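Local coordinates for protein Nrps/pks (Streptomyces albus, PDB 4OPE) that serves as a ketosynthase domain of the oxazolomycin assembly line and probably catalyses the decarboxylative Claisen condensation that lengthens a growing polyketide chain, at residues Trp46-Gly49 against Arg50-Asp53; His208-Lys211 against Tyr212-Ala216; Gly299-Pro302 against Ala303-Gly306; Arg328-Gly332 against His333-Gly337. All coordinates share one frame; numbering follows the deposited sequence.

Interaction 1. Residues Trp46-Gly49 against Arg50-Asp53; sequences WDHG and RFYD
Phe51 directs the edge of its ring toward the face of the Trp46 indole beside a beta turn that runs from His48 to Phe51, in the loop that joins strands 39-40 and 66-67 of the ketosynthase. This aromatic pair is an offset edge-to-face one: the five-membered ring of Trp46 and the ring of Phe51 have centroids 5.6 Å apart and planes at 75°. Their nearest atoms, Trp46 CD1 and Phe51 CE2, are 3.8 Å apart. On the second subunit, Leu141 also packs against Phe51, so a large apolar ring suits this place.

Hydrogen bonds orient the imidazole and close the turn. With CG lying between the backbone N and the carbonyl carbon (chi1 66°), Trp46 brings NE1 to 3.0 Å from ND1 of His48, at 168° and close to the plane of both rings. His48 NE2 in turn bonds Ala64 O, and the imidazole is thus held at two ring nitrogens. An alanine at Trp46 has no NE1 to give ND1, so the imidazole would probably be less firmly oriented and a gap would probably open beside Phe51. Along the backbone, Phe51 N bonds His48 O at 3.0 Å and closes the turn, while Tyr52 N to Gly49 O is weak.

Asp47 and Arg50 meet without a salt bridge. OD2 of Asp47 touches the aliphatic CG of Arg50 at 3.4 Å, while the guanidinium reaches away to Ala582 O in the C-terminal tail. At the root of the same side chain, Arg50 CB sits 3.7 Å above the centre of the Phe51 ring.

Interaction 2. Residues His208-Lys211 against Tyr212-Ala216; sequences HPLK and YLQLA
Leu215 lies beside Lys211 one turn along helix 210-217, both side chains pointing the same way, with Leu215 CD1 3.9 Å from Lys211 CG. Leucine suits the spot because its methyl lies against CG of the lysine. Cutting Leu215 back to an alanine is likely to leave CG of Lys211 without that apolar neighbour and to open a gap there and toward Tyr237. On a neighbouring face, Leu210 CD1 meets Gln214 OE1 at 3.6 Å, reached because Leu210 CG stands opposite its own N (chi1 -166°).

The helix backbone sets these spacings: Gln214 N bonds Leu210 O at 2.9 Å and 171°, and Leu215 N bonds Lys211 O, also at 2.9 Å. Further out, His208 caps the start, its ND1 accepting from Leu210 N at 3.0 Å in the plane of the imidazole. Pro209 needs no N-H in this entry turn, and its O receives Tyr212 N at 3.0 Å.

Leu210, Leu213 and Gln214 pack on Ala147, Ala140 and Thr148 of the second subunit, so the helix forms part of the dimer interface. Lys211 is a buried residue; its NZ is bound by Ser206 OG and salt-bridged to Glu353, which is likely to offset the cost of burying its charge.

Interaction 3. Residues Gly299-Pro302 against Ala303-Gly306; sequences GLAP and ADLG
Asp304 N bonds Ala301 O at 2.8 Å, with an N-H...O angle of 149° and the donor above the carbonyl plane, and this bond opens a short 3-10 turn. The turn lies in the connection from helix 284-298 to strand 308-309, just after the Schellman motif in which Gly299, with its positive phi, ends the helix. Leu305 N repeats the step one residue on, bonding Pro302 O at 3.1 Å. Pro302 fits the start of such a turn: its ring holds phi at -49°, and the turn needs no N-H there.

As side chains, Leu300 and Asp304 run antiparallel to one another, the CD1 methyl of Leu300 lying against CB of Asp304. Beyond CB, the carboxylate turns beside Ala301, where Asp304 OD2 comes to 3.8 Å from Ala301 CB; Asp304 is exposed, a place suited to a charged group.

Strand 416-422 secures the exit from the turn through Thr416, whose OG1 hydrogen-bonds both Asp304 O and Gly306 N. Separately, Arg405 NE bonds Ala303 O. Leu305, buried, rests on Thr416 and Ala418. Across the turn the two leucines cross at about a right angle, bringing Leu305 CD1 to 3.9 Å from Leu300 CD2.

Interaction 4. Residues Arg328-Gly332 against His333-Gly337; sequences RAFQG and HDLTG
Phe330 and His333 are the outer residues of a type II beta turn that carries the chain out of helix 318-329 toward strand 340-343. His333 N to Phe330 O closes it only weakly, at 3.4 Å. Gln331 and Gly332 occupy the corner, and glycine fits the second of these places: at its phi of 86° a beta-carbon would jam against the carbonyl O of Gln331.

The His333 ring folds back over this corner. Its CG stands opposite the carbonyl carbon and beside the backbone N (chi1 -70°), which lays one face of the imidazole on Gly332 O, 3.5 Å from CG. Phe330 O lies at the ring's edge, so carbonyl oxygens meet this partly exposed ring at one face and at its edge; Ala329 O is a further neighbour, 3.8 Å from His333 CD2.

Leu335 comes back to the same end of the helix and meets Phe330 at about a right angle. Phe330 in turn packs on Leu295 of helix 284-298, an apolar neighbour that suits its buried phenyl ring. Both methyls of Leu335 come up to the root of Phe330 from the same side, CD1 and CD2 each 4.0 Å from its CB.

Interactions 1 and 2 touch each other, as do 3 and 4, while the two pairs stand far apart, with centres about 40 Å or more from one another. Interaction 2 is the buried one, a helix start at the dimer interface; interaction 1 is a partly buried turn whose Trp46 and Phe51 rings lie against Pro209, with Trp46 CE3 3.5 Å from Pro209 CD. Interactions 3 and 4 are partly buried loops near the chain's surface, without contact to the second subunit, and share Pro302: its CD is 3.4 Å from His333 ND1. An edge-to-face aromatic pair and an indole-to-imidazole hydrogen bond mark interaction 1, regular helix bonds interaction 2, and turns with small apolar contacts the other two.

Interaction 1. Residues Trp46-Gly49 against Arg50-Asp53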
loop_
_atom_site.group_PDB
_atom_site.type_symbol
_atom_site.label_atom_id
_atom_site.label_comp_id
_atom_site.label_asym_id
_atom_site.label_seq_id
_atom_site.Cartn_x
_atom_site.Cartn_y
_atom_site.Cartn_z
ATOM N N TRP A 46 -6.499 24.622 14.136
ATOM C CA TRP A 46 -7.699 25.205 13.566
ATOM C C TRP A 46 -8.608 25.626 14.700
ATOM O O TRP A 46 -8.403 25.226 15.858
ATOM C CB TRP A 46 -8.420 24.256 12.587
ATOM C CG TRP A 46 -9.007 23.025 13.203
ATOM C CD1 TRP A 46 -10.150 22.940 13.925
ATOM C CD2 TRP A 46 -8.495 21.695 13.111
ATOM N NE1 TRP A 46 -10.373 21.642 14.320
ATOM C CE2 TRP A 46 -9.383 20.854 13.820
ATOM C CE3 TRP A 46 -7.374 21.130 12.501
ATOM C CZ2 TRP A 46 -9.184 19.482 13.942
ATOM C CZ3 TRP A 46 -7.195 19.766 12.600
ATOM C CH2 TRP A 46 -8.080 18.964 13.330
ATOM N N ASP A 47 -9.573 26.472 14.344
ATOM C CA ASP A 47 -10.537 27.020 15.260
ATOM C C ASP A 47 -11.642 25.996 15.294
ATOM O O ASP A 47 -12.438 25.875 14.360
ATOM C CB ASP A 47 -11.030 28.377 14.732
ATOM C CG ASP A 47 -12.168 28.996 15.575
ATOM O OD1 ASP A 47 -12.433 28.541 16.715
ATOM O OD2 ASP A 47 -12.799 29.962 15.065
ATOM N N HIS A 48 -11.671 25.223 16.365
ATOM C CA HIS A 48 -12.658 24.184 16.479
ATOM C C HIS A 48 -14.052 24.741 16.805
ATOM O O HIS A 48 -15.050 24.051 16.591
ATOM C CB HIS A 48 -12.236 23.142 17.505
ATOM C CG HIS A 48 -12.875 21.814 17.278
ATOM N ND1 HIS A 48 -12.672 21.089 16.131
ATOM C CD2 HIS A 48 -13.728 21.085 18.032
ATOM C CE1 HIS A 48 -13.365 19.965 16.187
ATOM N NE2 HIS A 48 -14.017 19.937 17.333
ATOM N N GLY A 49 -14.123 25.973 17.311
ATOM C CA GLY A 49 -15.406 26.682 17.453
ATOM C C GLY A 49 -16.263 26.625 16.193
ATOM O O GLY A 49 -17.431 26.292 16.264
ATOM N N ARG A 50 -15.671 26.883 15.025
ATOM C CA ARG A 50 -16.419 26.850 13.742
ATOM C C ARG A 50 -17.133 25.545 13.433
ATOM O O ARG A 50 -17.969 25.521 12.537
ATOM C CB ARG A 50 -15.516 27.119 12.533
ATOM C CG ARG A 50 -14.436 28.145 12.770
ATOM C CD ARG A 50 -14.401 29.180 11.667
ATOM N NE ARG A 50 -14.115 28.633 10.330
ATOM C CZ ARG A 50 -13.024 28.919 9.615
ATOM N NH1 ARG A 50 -12.869 28.395 8.395
ATOM N NH2 ARG A 50 -12.073 29.725 10.110
ATOM N N PHE A 51 -16.749 24.462 14.108
ATOM C CA PHE A 51 -17.159 23.106 13.743
ATOM C C PHE A 51 -17.734 22.297 14.894
ATOM O O PHE A 51 -18.201 21.174 14.673
ATOM C CB PHE A 51 -15.961 22.320 13.219
ATOM C CG PHE A 51 -15.090 23.080 12.267
ATOM C CD1 PHE A 51 -15.550 23.426 10.998
ATOM C CD2 PHE A 51 -13.803 23.420 12.622
ATOM C CE1 PHE A 51 -14.744 24.124 10.112
ATOM C CE2 PHE A 51 -12.998 24.108 11.736
ATOM C CZ PHE A 51 -13.471 24.468 10.485
ATOM N N TYR A 52 -17.688 22.842 16.109
ATOM C CA TYR A 52 -18.089 22.102 17.291
ATOM C C TYR A 52 -19.546 22.359 17.673
ATOM O O TYR A 52 -20.023 23.495 17.614
ATOM C CB TYR A 52 -17.208 22.515 18.457
ATOM C CG TYR A 52 -17.476 21.809 19.774
ATOM C CD1 TYR A 52 -17.313 20.432 19.897
ATOM C CD2 TYR A 52 -17.829 22.530 20.910
ATOM C CE1 TYR A 52 -17.538 19.792 21.103
ATOM C CE2 TYR A 52 -18.040 21.901 22.128
ATOM C CZ TYR A 52 -17.893 20.537 22.212
ATOM O OH TYR A 52 -18.080 19.923 23.412
ATOM N N ASP A 53 -20.245 21.298 18.061
ATOM C CA ASP A 53 -21.549 21.413 18.710
ATOM C C ASP A 53 -21.633 20.186 19.603
ATOM O O ASP A 53 -21.544 19.052 19.107
ATOM C CB ASP A 53 -22.712 21.473 17.692
ATOM C CG ASP A 53 -24.105 21.657 18.359
ATOM O OD1 ASP A 53 -24.373 21.095 19.435
ATOM O OD2 ASP A 53 -24.960 22.367 17.777
#

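Interaction 2. Residues His208-Lys211 against Tyr212-Ala216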
loop_
_atom_site.group_PDB
_atom_site.type_symbol
_atom_site.label_atom_id
_atom_site.label_comp_id
_atom_site.label_asym_id
_atom_site.label_seq_id
_atom_site.Cartn_x
_atom_site.Cartn_y
_atom_site.Cartn_z
ATOM N N HIS A 208 -6.203 18.541 9.161
ATOM C CA HIS A 208 -7.360 19.246 8.683
ATOM C C HIS A 208 -8.605 18.876 9.480
ATOM O O HIS A 208 -8.800 17.718 9.814
ATOM C CB HIS A 208 -7.541 18.873 7.231
ATOM C CG HIS A 208 -8.394 19.816 6.447
ATOM N ND1 HIS A 208 -9.756 19.860 6.584
ATOM C CD2 HIS A 208 -8.090 20.696 5.470
ATOM C CE1 HIS A 208 -10.262 20.742 5.745
ATOM N NE2 HIS A 208 -9.270 21.259 5.050
ATOM N N PRO A 209 -9.446 19.864 9.794
ATOM C CA PRO A 209 -10.688 19.661 10.543
ATOM C C PRO A 209 -11.753 18.779 9.876
ATOM O O PRO A 209 -12.626 18.272 10.548
ATOM C CB PRO A 209 -11.228 21.093 10.707
ATOM C CG PRO A 209 -10.573 21.906 9.636
ATOM C CD PRO A 209 -9.208 21.299 9.518
ATOM N N LEU A 210 -11.709 18.629 8.565
ATOM C CA LEU A 210 -12.607 17.725 7.817
ATOM C C LEU A 210 -12.694 16.357 8.447
ATOM O O LEU A 210 -13.784 15.820 8.579
ATOM C CB LEU A 210 -12.117 17.618 6.383
ATOM C CG LEU A 210 -12.893 17.033 5.181
ATOM C CD1 LEU A 210 -12.931 15.521 5.197
ATOM C CD2 LEU A 210 -14.285 17.593 5.114
ATOM N N LYS A 211 -11.549 15.787 8.877
ATOM C CA LYS A 211 -11.546 14.446 9.501
ATOM C C LYS A 211 -12.502 14.365 10.695
ATOM O O LYS A 211 -13.147 13.347 10.933
ATOM C CB LYS A 211 -10.157 14.043 9.983
ATOM C CG LYS A 211 -10.150 12.646 10.630
ATOM C CD LYS A 211 -8.780 12.013 10.787
ATOM C CE LYS A 211 -8.043 12.568 11.993
ATOM N NZ LYS A 211 -6.586 12.223 11.956
ATOM N N TYR A 212 -12.561 15.440 11.464
ATOM C CA TYR A 212 -13.380 15.444 12.665
ATOM C C TYR A 212 -14.842 15.501 12.277
ATOM O O TYR A 212 -15.645 14.910 12.961
ATOM C CB TYR A 212 -12.961 16.568 13.623
ATOM C CG TYR A 212 -11.837 16.159 14.578
ATOM C CD1 TYR A 212 -10.504 15.975 14.143
ATOM C CD2 TYR A 212 -12.108 15.920 15.889
ATOM C CE1 TYR A 212 -9.501 15.584 15.036
ATOM C CE2 TYR A 212 -11.126 15.523 16.779
ATOM C CZ TYR A 212 -9.825 15.358 16.371
ATOM O OH TYR A 212 -8.913 14.978 17.344
ATOM N N LEU A 213 -15.191 16.147 11.160
ATOM C CA LEU A 213 -16.583 16.087 10.676
ATOM C C LEU A 213 -16.980 14.735 10.110
ATOM O O LEU A 213 -18.011 14.186 10.455
ATOM C CB LEU A 213 -16.885 17.183 9.657
ATOM C CG LEU A 213 -16.821 18.561 10.307
ATOM C CD1 LEU A 213 -16.964 19.573 9.224
ATOM C CD2 LEU A 213 -17.898 18.792 11.347
ATOM N N GLN A 214 -16.155 14.202 9.240
ATOM C CA GLN A 214 -16.342 12.845 8.730
ATOM C C GLN A 214 -16.532 11.848 9.896
ATOM O O GLN A 214 -17.448 11.038 9.900
ATOM C CB GLN A 214 -15.109 12.480 7.919
ATOM C CG GLN A 214 -15.325 11.843 6.585
ATOM C CD GLN A 214 -14.057 11.849 5.731
ATOM O OE1 GLN A 214 -12.915 12.071 6.219
ATOM N NE2 GLN A 214 -14.245 11.606 4.428
ATOM N N LEU A 215 -15.676 11.908 10.907
ATOM C CA LEU A 215 -15.789 10.935 11.966
ATOM C C LEU A 215 -17.043 11.235 12.841
ATOM O O LEU A 215 -17.690 10.307 13.331
ATOM C CB LEU A 215 -14.496 10.844 12.810
ATOM C CG LEU A 215 -13.224 10.240 12.176
ATOM C CD1 LEU A 215 -12.054 10.306 13.153
ATOM C CD2 LEU A 215 -13.369 8.816 11.661
ATOM N N ALA A 216 -17.379 12.505 13.046
ATOM C CA ALA A 216 -18.554 12.808 13.879
ATOM C C ALA A 216 -19.809 12.326 13.190
ATOM O O ALA A 216 -20.628 11.671 13.785
ATOM C CB ALA A 216 -18.664 14.290 14.185
#

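Interaction 3. Residues Gly299-Pro302 against Ala303-Gly306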
loop_
_atom_site.group_PDB
_atom_site.type_symbol
_atom_site.label_atom_id
_atom_site.label_comp_id
_atom_site.label_asym_id
_atom_site.label_seq_id
_atom_site.Cartn_x
_atom_site.Cartn_y
_atom_site.Cartn_z
ATOM N N GLY A 299 4.739 -21.040 16.281
ATOM C CA GLY A 299 5.012 -22.182 17.127
ATOM C C GLY A 299 4.719 -21.947 18.595
ATOM O O GLY A 299 5.365 -22.513 19.461
ATOM N N LEU A 300 3.690 -21.171 18.873
ATOM C CA LEU A 300 3.444 -20.693 20.208
ATOM C C LEU A 300 2.072 -21.113 20.669
ATOM O O LEU A 300 1.115 -21.076 19.925
ATOM C CB LEU A 300 3.534 -19.173 20.206
ATOM C CG LEU A 300 3.343 -18.411 21.511
ATOM C CD1 LEU A 300 4.567 -18.571 22.379
ATOM C CD2 LEU A 300 3.151 -16.941 21.244
ATOM N N ALA A 301 1.993 -21.503 21.928
ATOM C CA ALA A 301 0.751 -21.856 22.560
ATOM C C ALA A 301 0.346 -20.688 23.380
ATOM O O ALA A 301 1.204 -19.982 23.919
ATOM C CB ALA A 301 0.964 -23.044 23.477
ATOM N N PRO A 302 -0.959 -20.479 23.516
ATOM C CA PRO A 302 -1.454 -19.440 24.388
ATOM C C PRO A 302 -0.831 -19.480 25.770
ATOM O O PRO A 302 -0.659 -18.465 26.398
ATOM C CB PRO A 302 -2.945 -19.741 24.447
ATOM C CG PRO A 302 -3.261 -20.292 23.114
ATOM C CD PRO A 302 -2.005 -20.948 22.594
ATOM N N ALA A 303 -0.495 -20.653 26.257
ATOM C CA ALA A 303 0.072 -20.753 27.603
ATOM C C ALA A 303 1.436 -20.033 27.726
ATOM O O ALA A 303 1.856 -19.616 28.810
ATOM C CB ALA A 303 0.205 -22.224 27.985
ATOM N N ASP A 304 2.117 -19.907 26.595
ATOM C CA ASP A 304 3.422 -19.278 26.542
ATOM C C ASP A 304 3.351 -17.797 26.253
ATOM O O ASP A 304 4.374 -17.180 26.160
ATOM C CB ASP A 304 4.282 -19.915 25.433
ATOM C CG ASP A 304 4.421 -21.430 25.566
ATOM O OD1 ASP A 304 4.447 -21.942 26.711
ATOM O OD2 ASP A 304 4.521 -22.084 24.491
ATOM N N LEU A 305 2.171 -17.227 26.070
ATOM C CA LEU A 305 2.067 -15.842 25.683
ATOM C C LEU A 305 2.141 -14.935 26.885
ATOM O O LEU A 305 1.369 -15.078 27.790
ATOM C CB LEU A 305 0.747 -15.659 25.009
ATOM C CG LEU A 305 0.487 -14.356 24.306
ATOM C CD1 LEU A 305 1.574 -14.066 23.288
ATOM C CD2 LEU A 305 -0.839 -14.524 23.609
ATOM N N GLY A 306 3.080 -14.003 26.901
ATOM C CA GLY A 306 3.272 -13.117 28.065
ATOM C C GLY A 306 2.433 -11.862 28.168
ATOM O O GLY A 306 2.226 -11.345 29.258
#

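Interaction 4. Residues Arg328-Gly332 against His333-Gly337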
loop_
_atom_site.group_PDB
_atom_site.type_symbol
_atom_site.label_atom_id
_atom_site.label_comp_id
_atom_site.label_asym_id
_atom_site.label_seq_id
_atom_site.Cartn_x
_atom_site.Cartn_y
_atom_site.Cartn_z
ATOM N N ARG A 328 -12.139 -17.265 20.559
ATOM C CA ARG A 328 -12.221 -18.153 19.419
ATOM C C ARG A 328 -10.876 -18.677 18.980
ATOM O O ARG A 328 -10.786 -19.800 18.517
ATOM C CB ARG A 328 -12.894 -17.472 18.229
ATOM C CG ARG A 328 -14.359 -17.195 18.468
ATOM C CD ARG A 328 -15.113 -16.776 17.208
ATOM N NE ARG A 328 -14.840 -17.751 16.148
ATOM C CZ ARG A 328 -15.725 -18.621 15.666
ATOM N NH1 ARG A 328 -16.976 -18.628 16.112
ATOM N NH2 ARG A 328 -15.352 -19.476 14.713
ATOM N N ALA A 329 -9.828 -17.876 19.103
ATOM C CA ALA A 329 -8.531 -18.319 18.639
ATOM C C ALA A 329 -7.920 -19.335 19.578
ATOM O O ALA A 329 -7.207 -20.237 19.146
ATOM C CB ALA A 329 -7.604 -17.135 18.465
ATOM N N PHE A 330 -8.209 -19.176 20.867
ATOM C CA PHE A 330 -7.731 -20.085 21.932
ATOM C C PHE A 330 -8.560 -21.357 22.159
ATOM O O PHE A 330 -8.249 -22.168 23.042
ATOM C CB PHE A 330 -7.708 -19.309 23.225
ATOM C CG PHE A 330 -6.681 -18.247 23.262
ATOM C CD1 PHE A 330 -5.939 -17.920 22.133
ATOM C CD2 PHE A 330 -6.461 -17.555 24.435
ATOM C CE1 PHE A 330 -4.993 -16.942 22.194
ATOM C CE2 PHE A 330 -5.501 -16.575 24.499
ATOM C CZ PHE A 330 -4.772 -16.258 23.377
ATOM N N GLN A 331 -9.628 -21.499 21.386
ATOM C CA GLN A 331 -10.439 -22.706 21.381
ATOM C C GLN A 331 -9.567 -23.820 20.762
ATOM O O GLN A 331 -8.885 -23.602 19.745
ATOM C CB GLN A 331 -11.696 -22.456 20.537
ATOM C CG GLN A 331 -12.970 -23.161 20.940
ATOM C CD GLN A 331 -14.004 -23.096 19.808
ATOM O OE1 GLN A 331 -13.988 -22.154 18.983
ATOM N NE2 GLN A 331 -14.899 -24.106 19.745
ATOM N N GLY A 332 -9.583 -25.005 21.361
ATOM C CA GLY A 332 -8.717 -26.079 20.888
ATOM C C GLY A 332 -7.326 -26.022 21.495
ATOM O O GLY A 332 -6.390 -26.561 20.939
ATOM N N HIS A 333 -7.208 -25.357 22.639
ATOM C CA HIS A 333 -5.968 -25.246 23.375
ATOM C C HIS A 333 -6.389 -25.421 24.804
ATOM O O HIS A 333 -7.455 -24.966 25.183
ATOM C CB HIS A 333 -5.305 -23.869 23.226
ATOM C CG HIS A 333 -4.736 -23.609 21.874
ATOM N ND1 HIS A 333 -3.410 -23.816 21.572
ATOM C CD2 HIS A 333 -5.310 -23.148 20.739
ATOM C CE1 HIS A 333 -3.188 -23.486 20.311
ATOM N NE2 HIS A 333 -4.330 -23.096 19.777
ATOM N N ASP A 334 -5.555 -26.101 25.585
ATOM C CA ASP A 334 -5.772 -26.274 27.020
ATOM C C ASP A 334 -5.261 -25.043 27.758
ATOM O O ASP A 334 -4.075 -24.733 27.717
ATOM C CB ASP A 334 -5.034 -27.524 27.502
ATOM C CG ASP A 334 -5.039 -27.663 29.008
ATOM O OD1 ASP A 334 -5.928 -27.085 29.678
ATOM O OD2 ASP A 334 -4.143 -28.364 29.519
ATOM N N LEU A 335 -6.158 -24.349 28.441
ATOM C CA LEU A 335 -5.846 -23.023 28.946
ATOM C C LEU A 335 -5.882 -23.008 30.428
ATOM O O LEU A 335 -6.290 -22.016 31.013
ATOM C CB LEU A 335 -6.894 -22.030 28.447
ATOM C CG LEU A 335 -7.046 -21.975 26.928
ATOM C CD1 LEU A 335 -8.446 -21.473 26.546
ATOM C CD2 LEU A 335 -5.911 -21.131 26.344
ATOM N N THR A 336 -5.471 -24.107 31.051
ATOM C CA THR A 336 -5.672 -24.248 32.492
ATOM C C THR A 336 -4.543 -23.556 33.251
ATOM O O THR A 336 -3.363 -23.786 32.988
ATOM C CB THR A 336 -5.828 -25.728 32.915
ATOM O OG1 THR A 336 -6.657 -26.428 31.968
ATOM C CG2 THR A 336 -6.468 -25.818 34.298
ATOM N N GLY A 337 -4.914 -22.667 34.167
ATOM C CA GLY A 337 -3.928 -21.902 34.932
ATOM C C GLY A 337 -3.193 -20.857 34.105
ATOM O O GLY A 337 -2.148 -20.344 34.520
#